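Local coordinates for protein MxaA (Stigmatella aurantiaca, PDB 4W4T) that acts in the myxalamid PKS-NRPS pathway, its terminal NADPH-binding reductase domain, the piece modelled here, probably releasing the chain by reduction to a primary alcohol, at residues L168-R171 with E172-L176; G254-N257 with T258-V262. All coordinates share one frame; numbering follows the deposited sequence.

Contact 1 (L168-R171 with E172-L176)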
# COMPACT_ATOMS: atom_id res chain seq x y z
N LEU A 168 22.65 4.54 7.34
CA LEU A 168 24.00 4.18 6.92
C LEU A 168 24.53 5.17 5.87
O LEU A 168 25.72 5.53 5.90
CB LEU A 168 24.04 2.75 6.40
CG LEU A 168 23.56 1.69 7.41
CD1 LEU A 168 23.81 0.30 6.84
CD2 LEU A 168 24.25 1.85 8.77
N GLY A 169 23.65 5.65 5.00
CA GLY A 169 24.06 6.63 4.01
C GLY A 169 24.63 7.89 4.66
O GLY A 169 25.65 8.42 4.22
N THR A 170 23.97 8.35 5.71
CA THR A 170 24.44 9.52 6.44
C THR A 170 25.76 9.18 7.14
O THR A 170 26.70 9.99 7.15
CB THR A 170 23.38 10.00 7.45
OG1 THR A 170 22.22 10.44 6.72
CG2 THR A 170 23.92 11.17 8.27
N ARG A 171 25.84 7.98 7.71
CA ARG A 171 27.11 7.52 8.29
C ARG A 171 28.25 7.58 7.27
O ARG A 171 29.35 8.06 7.58
CB ARG A 171 26.97 6.09 8.82
CG ARG A 171 28.22 5.58 9.52
CD ARG A 171 28.18 4.07 9.81
NE ARG A 171 28.15 3.27 8.58
CZ ARG A 171 27.93 1.95 8.56
NH1 ARG A 171 27.72 1.30 9.70
NH2 ARG A 171 27.92 1.29 7.41
N GLU A 172 28.00 7.13 6.05
CA GLU A 172 29.06 7.09 5.04
C GLU A 172 29.44 8.50 4.58
O GLU A 172 30.60 8.76 4.25
CB GLU A 172 28.62 6.23 3.85
CG GLU A 172 28.41 4.75 4.22
CD GLU A 172 29.65 4.13 4.88
OE1 GLU A 172 30.59 3.76 4.14
OE2 GLU A 172 29.66 4.01 6.13
N ILE A 173 28.47 9.40 4.57
CA ILE A 173 28.73 10.81 4.27
C ILE A 173 29.61 11.40 5.34
O ILE A 173 30.55 12.15 5.05
CB ILE A 173 27.39 11.61 4.16
CG1 ILE A 173 26.70 11.32 2.82
CG2 ILE A 173 27.61 13.13 4.38
CD1 ILE A 173 27.49 11.82 1.59
N LEU A 174 29.34 11.06 6.60
CA LEU A 174 30.18 11.53 7.69
C LEU A 174 31.59 10.95 7.58
O LEU A 174 32.57 11.62 7.89
CB LEU A 174 29.58 11.18 9.05
CG LEU A 174 28.27 11.91 9.35
CD1 LEU A 174 27.61 11.37 10.63
CD2 LEU A 174 28.53 13.43 9.47
N ARG A 175 31.67 9.71 7.13
CA ARG A 175 32.96 9.07 6.86
C ARG A 175 33.77 9.86 5.83
O ARG A 175 34.96 10.12 6.01
CB ARG A 175 32.74 7.64 6.38
CG ARG A 175 33.95 6.77 6.49
CD ARG A 175 33.68 5.35 5.98
NE ARG A 175 32.55 4.68 6.65
CZ ARG A 175 32.60 4.20 7.90
NH1 ARG A 175 33.70 4.33 8.63
NH2 ARG A 175 31.55 3.59 8.41
N LEU A 176 33.12 10.22 4.73
CA LEU A 176 33.77 10.99 3.68
C LEU A 176 34.19 12.37 4.19
O LEU A 176 35.27 12.88 3.87
CB LEU A 176 32.84 11.12 2.47
CG LEU A 176 33.35 11.95 1.29
CD1 LEU A 176 34.51 11.24 0.60
CD2 LEU A 176 32.23 12.25 0.31
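Arg171 and Arg175, one helical turn apart, both close on the carboxylate of Glu172. Arg171 NE donates to Glu172 OE2 at 3.0 Å, reaching that oxygen on its anti side, with the guanidinium and carboxylate planes 75° apart. Arg175 approaches side-on: NE and NH2 both take Glu172 OE2, each at 3.0 Å, and the oxygen lies in the guanidinium plane. OE2 therefore accepts three N-H groups, while OE1 is held mainly by Leu128 N. Arg171 leaves the helix with CG anti to its backbone N (chi1 -176°) and bends at chi3, which sets NE beside the Glu172 carboxylate; Leu168 CD2 packs over the centre of one guanidinium face, 3.6 Å above the plane. The two arginines come within 3.4 Å, Arg171 NE to Arg175 NH2, a spacing the shared carboxylate probably makes tolerable. A glutamine in place of Glu172 would probably leave these two guanidinium groups without the negative charge that offsets their mutual repulsion. Beneath, i to i+4 backbone bonds run regularly, such as Glu172 N to Leu168 O at 2.8 Å. The arrangement is a salt-bridge network along the connecting helix of a Rossmann-type beta-alpha-beta unit, strand 145-148, helix 159-177, strand 185-188.

Contact 2 (G254-N257 with T258-V262)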
# COMPACT_ATOMS: atom_id res chain seq x y z
N GLY A 254 5.14 27.15 -10.09
CA GLY A 254 4.26 26.08 -9.66
C GLY A 254 4.87 24.70 -9.78
O GLY A 254 4.19 23.69 -9.55
N ALA A 255 6.15 24.63 -10.14
CA ALA A 255 6.82 23.34 -10.32
C ALA A 255 6.67 22.51 -9.07
O ALA A 255 7.00 22.95 -7.97
CB ALA A 255 8.29 23.53 -10.66
N TRP A 256 6.14 21.30 -9.23
CA TRP A 256 5.82 20.47 -8.09
C TRP A 256 5.69 19.03 -8.52
O TRP A 256 4.91 18.70 -9.41
CB TRP A 256 4.52 20.93 -7.43
CG TRP A 256 4.31 20.50 -6.01
CD1 TRP A 256 5.09 19.67 -5.25
CD2 TRP A 256 3.22 20.89 -5.17
NE1 TRP A 256 4.55 19.52 -3.99
CE2 TRP A 256 3.40 20.27 -3.92
CE3 TRP A 256 2.11 21.72 -5.36
CZ2 TRP A 256 2.51 20.45 -2.86
CZ3 TRP A 256 1.23 21.90 -4.31
CH2 TRP A 256 1.43 21.26 -3.07
N ASN A 257 6.46 18.18 -7.87
CA ASN A 257 6.43 16.76 -8.11
C ASN A 257 5.06 16.13 -7.77
O ASN A 257 4.68 16.10 -6.61
CB ASN A 257 7.56 16.13 -7.30
CG ASN A 257 7.41 14.67 -7.16
OD1 ASN A 257 7.24 13.95 -8.14
ND2 ASN A 257 7.43 14.20 -5.92
N THR A 258 4.32 15.64 -8.77
CA THR A 258 2.90 15.25 -8.54
C THR A 258 2.66 13.93 -7.80
O THR A 258 1.54 13.64 -7.41
CB THR A 258 2.11 15.14 -9.86
OG1 THR A 258 2.64 14.09 -10.68
CG2 THR A 258 2.12 16.47 -10.63
N ASP A 259 3.70 13.12 -7.62
CA ASP A 259 3.60 11.91 -6.82
C ASP A 259 3.72 12.24 -5.31
O ASP A 259 3.57 11.38 -4.45
CB ASP A 259 4.67 10.91 -7.29
CG ASP A 259 4.98 9.84 -6.26
OD1 ASP A 259 4.14 8.93 -6.09
OD2 ASP A 259 6.03 9.94 -5.58
N ASP A 260 3.98 13.51 -5.02
CA ASP A 260 3.96 14.03 -3.65
C ASP A 260 2.63 13.76 -2.95
O ASP A 260 1.57 13.94 -3.54
CB ASP A 260 4.23 15.53 -3.67
CG ASP A 260 4.48 16.11 -2.29
OD1 ASP A 260 3.60 15.98 -1.41
OD2 ASP A 260 5.56 16.71 -2.09
N LEU A 261 2.70 13.37 -1.69
CA LEU A 261 1.50 13.08 -0.91
C LEU A 261 0.50 14.24 -0.82
O LEU A 261 -0.72 14.03 -0.84
CB LEU A 261 1.91 12.66 0.50
CG LEU A 261 0.79 12.30 1.47
CD1 LEU A 261 -0.10 11.24 0.84
CD2 LEU A 261 1.37 11.80 2.78
N VAL A 262 1.01 15.47 -0.71
CA VAL A 262 0.15 16.64 -0.64
C VAL A 262 -0.61 16.84 -1.94
O VAL A 262 -1.81 17.16 -1.93
CB VAL A 262 0.95 17.92 -0.33
CG1 VAL A 262 0.03 19.14 -0.36
CG2 VAL A 262 1.63 17.78 1.01
O HOH W 1 7.72 16.42 -3.41
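Asn257 to Asp260 forms a type I beta turn, closed by Asp260 N donating to Asn257 O over 3.1 Å. The turn runs directly into helix 261-272, with Asp260 as its N-cap. Before it, residues 254-257 are irregular loop, extended at Trp256. The side chain of Asp260 does the capping: with CG anti to the backbone N (chi1 -170°), the carboxylate swings toward the start of the helix and OD1 accepts from Val262 N at 2.7 Å, nearly in line with its own C-O bond. The partial positive charge at the helix N-terminus would be expected to favour a charged carboxylate here. Asp260 CB sits tight against the turn, 3.0 Å from Asn257 O.

The Trp256 side chain crosses that of Asp260 at a slant, its indole edge facing OD2, with the ring and carboxylate planes 69° apart and Trp256 NE1 3.5 Å from Asp260 OD2. The far end of the indole packs on the first turn of the helix, where Trp256 CH2 meets Val262 CG1 at 3.7 Å. Tyr406 and Phe66, the latter an NADPH-binding residue, add further ring contacts to Trp256, which places the turn beside the cofactor site. A water bridges Asn257 and Asp260: it donates to Asp260 OD2 at 2.5 Å and accepts a weak bond from Asn257 ND2 at 3.4 Å.

Contact 1 comes first along the chain and closes well before contact 2 opens. Their centres are about 29 Å apart, on opposite sides of the chain's centre, and their nearest atoms stay about 20 Å apart, so neither touches the other. Contact 1 lies within helix 159-177, between strands 145-148 and 185-188 of the parallel sheet; contact 2 follows strand 239-248 of that same sheet and leads into helix 261-272. The NADPH site, empty of cofactor in this model, relates them: Gly169 lies near Ile124 and Gly125, while Trp256 packs against Phe66. They thus lie in two different parts of the reductase domain, a sheet-flanking helix and a loop-to-helix junction, each near different cofactor-binding residues.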